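Long-range contacts in aminoglycoside N(3)-acetyltransferase III (Serratia marcescens, PDB 7LAO), which transfers an acetyl group from acetyl-CoA to the 3-amino group of 2-deoxystreptamine antibiotics such as gentamicin, kanamycin and tobramycin, giving resistance to them: residues 156-161 and 249-254; 169-174 and 254-259. One frame throughout, in Å; residues are numbered along the deposited sequence.

Interaction 1. Residues 156-161 and 249-254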
# COMPACT_ATOMS: atom_id res chain seq x y z
N GLY A 156 -0.12 12.62 -3.45
CA GLY A 156 -1.17 11.69 -3.11
C GLY A 156 -1.71 11.90 -1.69
O GLY A 156 -1.12 12.55 -0.83
N LYS A 157 -2.91 11.37 -1.46
CA LYS A 157 -3.53 11.35 -0.13
C LYS A 157 -3.78 9.90 0.26
O LYS A 157 -4.01 9.04 -0.59
CB LYS A 157 -4.84 12.11 -0.11
CG LYS A 157 -4.71 13.59 -0.44
CD LYS A 157 -6.06 14.22 -0.40
CE LYS A 157 -6.08 15.68 -0.77
NZ LYS A 157 -7.55 16.06 -0.78
N VAL A 158 -3.63 9.61 1.55
CA VAL A 158 -3.83 8.25 2.04
C VAL A 158 -5.22 8.20 2.67
O VAL A 158 -5.55 8.99 3.58
CB VAL A 158 -2.75 7.83 3.03
CG1 VAL A 158 -3.05 6.43 3.57
CG2 VAL A 158 -1.31 7.92 2.34
N LEU A 159 -6.01 7.25 2.21
CA LEU A 159 -7.37 7.04 2.72
C LEU A 159 -7.42 5.73 3.49
O LEU A 159 -7.18 4.68 2.90
CB LEU A 159 -8.34 7.03 1.54
CG LEU A 159 -9.75 6.61 1.94
CD1 LEU A 159 -10.34 7.60 2.90
CD2 LEU A 159 -10.60 6.48 0.72
N LEU A 160 -7.74 5.79 4.80
CA LEU A 160 -8.00 4.58 5.58
C LEU A 160 -9.51 4.47 5.75
O LEU A 160 -10.13 5.38 6.30
CB LEU A 160 -7.30 4.62 6.95
CG LEU A 160 -5.78 4.93 7.02
CD1 LEU A 160 -5.23 4.75 8.44
CD2 LEU A 160 -4.96 4.08 5.99
N LEU A 161 -10.09 3.38 5.26
CA LEU A 161 -11.54 3.12 5.39
C LEU A 161 -11.70 1.98 6.38
O LEU A 161 -11.78 0.82 5.98
CB LEU A 161 -12.20 2.74 4.08
CG LEU A 161 -12.18 3.79 2.97
CD1 LEU A 161 -12.85 3.24 1.69
CD2 LEU A 161 -12.83 5.11 3.43
N TYR A 249 -9.89 7.80 7.93
CA TYR A 249 -8.87 8.86 7.98
C TYR A 249 -8.47 9.25 6.57
O TYR A 249 -8.39 8.40 5.66
CB TYR A 249 -7.58 8.42 8.67
CG TYR A 249 -7.71 8.06 10.12
CD1 TYR A 249 -8.28 6.86 10.52
CD2 TYR A 249 -7.22 8.94 11.11
CE1 TYR A 249 -8.38 6.53 11.87
CE2 TYR A 249 -7.31 8.61 12.45
CZ TYR A 249 -7.88 7.42 12.83
OH TYR A 249 -7.98 7.10 14.16
N LEU A 250 -8.19 10.54 6.38
CA LEU A 250 -7.59 11.00 5.14
C LEU A 250 -6.36 11.86 5.50
O LEU A 250 -6.48 12.86 6.23
CB LEU A 250 -8.60 11.76 4.25
CG LEU A 250 -8.08 12.24 2.87
CD1 LEU A 250 -7.71 11.12 1.90
CD2 LEU A 250 -9.07 13.24 2.22
N PHE A 251 -5.19 11.41 5.05
CA PHE A 251 -3.87 12.03 5.29
C PHE A 251 -3.26 12.56 4.00
O PHE A 251 -3.28 11.88 2.96
CB PHE A 251 -2.89 11.00 5.85
CG PHE A 251 -3.31 10.36 7.11
CD1 PHE A 251 -3.25 11.06 8.29
CD2 PHE A 251 -3.71 9.01 7.14
CE1 PHE A 251 -3.60 10.48 9.52
CE2 PHE A 251 -4.08 8.41 8.38
CZ PHE A 251 -4.01 9.13 9.54
N GLU A 252 -2.61 13.73 4.08
CA GLU A 252 -1.82 14.25 2.98
C GLU A 252 -0.48 13.54 2.96
O GLU A 252 0.27 13.59 3.96
CB GLU A 252 -1.61 15.76 3.14
CG GLU A 252 -1.08 16.43 1.95
CD GLU A 252 -0.07 17.53 2.28
OE1 GLU A 252 1.11 17.41 1.88
OE2 GLU A 252 -0.47 18.50 2.97
N ALA A 253 -0.13 12.90 1.82
CA ALA A 253 1.01 11.98 1.87
C ALA A 253 2.35 12.72 2.03
O ALA A 253 3.22 12.25 2.75
CB ALA A 253 1.11 11.10 0.60
N GLN A 254 2.53 13.84 1.35
CA GLN A 254 3.80 14.56 1.49
C GLN A 254 4.03 14.98 2.94
O GLN A 254 5.16 14.94 3.45
CB GLN A 254 3.83 15.77 0.55
CG GLN A 254 3.94 15.34 -0.95
CD GLN A 254 3.93 16.47 -2.03
OE1 GLN A 254 3.41 17.58 -1.84
NE2 GLN A 254 4.47 16.15 -3.20
O HOH W 1 0.73 14.62 -0.81
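Val158 and Phe251 exchange both of their backbone hydrogen bonds, and Leu160 and Tyr249 repeat the exchange two residues on, which makes these the hydrogen-bonded pairs of an antiparallel ladder. The strand axes run at 165° to each other and approach to 4.5 Å. From Phe251 N to Val158 O the distance is 2.9 Å, with a nearly straight N-H...O angle of 170°. At the intervening non-hydrogen-bonded pair, Leu159 with Leu250, Leu250 CA makes a CA-H...O contact of 3.3 Å with Val158 O, and Leu159 CA makes the matching one with Tyr249 O.

Where the second strand turns into its helix, Ala253 N still reaches back to Gly156 O at 2.9 Å. A water donates to the same Gly156 O and accepts from Gln254 N, so one carbonyl ties down the first turn of the helix directly and through solvent.

Leu250 can be followed outward from its backbone. Its CB and CG pass Val158 O, each at 4.2 Å; with CG anti to the backbone N (chi1 -177°), the side chain leans over the partner strand. At the end the methyls divide: CD1 lies 3.5 Å from Val158 O and against Lys157 CB, while CD2 meets Lys157 CD further along that extended chain, which goes on to a salt bridge with Asp22. On the other face, Leu160 CD1 comes to the edge of the Phe251 ring, 3.8 Å from CE2 and in the ring plane.

The pair lies inside the mixed sheet: strand 157-161 also bonds to parallel strand 23-28, and strand 246-252 to antiparallel strand 239-243. Helix 6-16 covers Leu159 and Leu250, whereas Phe151 of helix 147-153 packs on Val158 and Ala253.

Interaction 2. Residues 169-174 and 254-259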
# COMPACT_ATOMS: atom_id res chain seq x y z
N THR A 169 0.84 2.55 4.39
CA THR A 169 2.01 2.01 3.70
C THR A 169 2.99 3.09 3.27
O THR A 169 4.21 2.85 3.22
CB THR A 169 1.53 1.22 2.47
OG1 THR A 169 0.63 0.20 2.92
CG2 THR A 169 2.71 0.60 1.72
N VAL A 170 2.51 4.29 2.97
CA VAL A 170 3.46 5.32 2.54
C VAL A 170 4.51 5.64 3.60
O VAL A 170 5.58 6.19 3.27
CB VAL A 170 2.66 6.57 2.11
CG1 VAL A 170 2.17 7.43 3.34
CG2 VAL A 170 3.46 7.41 1.16
N LEU A 171 4.26 5.31 4.88
CA LEU A 171 5.28 5.59 5.88
C LEU A 171 6.46 4.64 5.75
O LEU A 171 7.52 4.91 6.32
CB LEU A 171 4.71 5.57 7.31
CG LEU A 171 4.03 6.91 7.65
CD1 LEU A 171 3.17 6.83 8.97
CD2 LEU A 171 5.04 8.06 7.77
N HIS A 172 6.31 3.52 5.05
CA HIS A 172 7.50 2.73 4.70
C HIS A 172 8.44 3.51 3.77
O HIS A 172 9.65 3.29 3.80
CB HIS A 172 7.09 1.41 4.05
CG HIS A 172 6.47 0.44 5.00
ND1 HIS A 172 7.10 0.05 6.17
CD2 HIS A 172 5.25 -0.17 5.00
CE1 HIS A 172 6.31 -0.79 6.82
NE2 HIS A 172 5.19 -0.95 6.13
N TYR A 173 7.91 4.41 2.94
CA TYR A 173 8.79 5.24 2.12
C TYR A 173 9.60 6.22 3.00
O TYR A 173 10.81 6.39 2.80
CB TYR A 173 7.96 5.97 1.07
CG TYR A 173 8.72 7.01 0.33
CD1 TYR A 173 9.72 6.65 -0.61
CD2 TYR A 173 8.47 8.36 0.55
CE1 TYR A 173 10.46 7.64 -1.29
CE2 TYR A 173 9.17 9.34 -0.13
CZ TYR A 173 10.15 8.97 -1.04
OH TYR A 173 10.81 9.97 -1.66
N ALA A 174 8.94 6.83 4.00
CA ALA A 174 9.66 7.67 4.97
C ALA A 174 10.75 6.89 5.68
O ALA A 174 11.85 7.41 5.90
CB ALA A 174 8.68 8.22 6.02
N GLN A 254 2.53 13.84 1.35
CA GLN A 254 3.80 14.56 1.49
C GLN A 254 4.03 14.98 2.94
O GLN A 254 5.16 14.94 3.45
CB GLN A 254 3.83 15.77 0.55
CG GLN A 254 3.94 15.34 -0.95
CD GLN A 254 3.93 16.47 -2.03
OE1 GLN A 254 3.41 17.58 -1.84
NE2 GLN A 254 4.47 16.15 -3.20
N ASP A 255 2.97 15.39 3.61
CA ASP A 255 3.08 15.94 4.95
C ASP A 255 3.36 14.85 5.98
O ASP A 255 4.26 15.01 6.82
CB ASP A 255 1.82 16.71 5.30
CG ASP A 255 2.08 17.73 6.42
OD1 ASP A 255 1.47 17.61 7.47
OD2 ASP A 255 2.93 18.60 6.27
N ILE A 256 2.71 13.70 5.86
CA ILE A 256 2.96 12.66 6.85
C ILE A 256 4.30 12.01 6.63
O ILE A 256 4.95 11.55 7.60
CB ILE A 256 1.82 11.64 6.88
CG1 ILE A 256 1.82 10.93 8.23
CG2 ILE A 256 1.91 10.64 5.61
CD1 ILE A 256 0.57 10.11 8.46
N VAL A 257 4.77 11.96 5.38
CA VAL A 257 6.11 11.45 5.13
C VAL A 257 7.14 12.43 5.69
O VAL A 257 8.12 12.02 6.31
CB VAL A 257 6.28 11.20 3.61
CG1 VAL A 257 7.78 11.12 3.22
CG2 VAL A 257 5.57 9.91 3.25
N SER A 258 6.95 13.72 5.46
CA SER A 258 7.90 14.71 5.99
C SER A 258 7.93 14.67 7.52
O SER A 258 9.00 14.65 8.15
CB SER A 258 7.50 16.10 5.49
OG SER A 258 8.36 17.07 6.04
N PHE A 259 6.74 14.56 8.13
CA PHE A 259 6.67 14.38 9.57
C PHE A 259 7.44 13.15 10.00
O PHE A 259 8.19 13.17 10.96
CB PHE A 259 5.22 14.26 10.04
CG PHE A 259 5.10 13.99 11.51
CD1 PHE A 259 5.07 12.69 12.02
CD2 PHE A 259 5.12 15.06 12.41
CE1 PHE A 259 4.99 12.51 13.46
CE2 PHE A 259 5.02 14.85 13.78
CZ PHE A 259 4.97 13.59 14.28
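Val257 supplies the central apolar contacts, its two methyls reaching different residues of segment 169-174. CG2 packs on Val170 CG2 at 3.9 Å. CG1, anti to the backbone N (chi1 161°), is directed to Tyr173, whose ring it meets obliquely, 3.9 Å from CD2; the two side chains cross at about a right angle. The same CG1 lies 4.1 Å from Ala174 CB. Nearer the start of the helices, Val170 CG1 meets Ile256 CG2 at 3.9 Å, and the CD1 methyls of Leu171 and Ile256 approach to 4.2 Å.

A second group sets methyls against backbone carbonyl oxygens: Leu171 CD2 sits 3.5 Å from Ile256 O, and Val257 CG2 approaches Val170 O. These are van der Waals contacts.

The axes of the two short helical segments approach to 8.7 Å and cross at -41°; the nearest CA atoms, of Ala174 and Val257, are 5.2 Å apart, where the small Ala174 points its CB toward the other helix. Helix 147-153 packs against Val170 and Tyr173, and helix 224-233 against Leu171 and Ile256.

With only apolar contacts between side chains, methyls against carbonyl oxygens besides, and all six touching residues buried, cohesion here probably rests on close fit and exclusion of water.

Interaction 1 is a pairing within the sheet and interaction 2 a packing of helices beside it; their centres are about 10 Å apart. Helix 253-268 joins them directly: it follows strand 246-252 without a break, and Gln254 is common to residues 249-254 and 254-259, though it makes no contact in interaction 2. On the other side, strand 157-161 leads along the chain to helix 170-177. The contacts also touch through side chains, with Val158 CG2 3.6 Å from Val170 CG1 and Phe251 CD1 3.9 Å from Ile256 CD1. Thus the sheet face carrying Val158 and Phe251 continues into the apolar layer between the helices. The geometry does not by itself locate either contact relative to the substrate site.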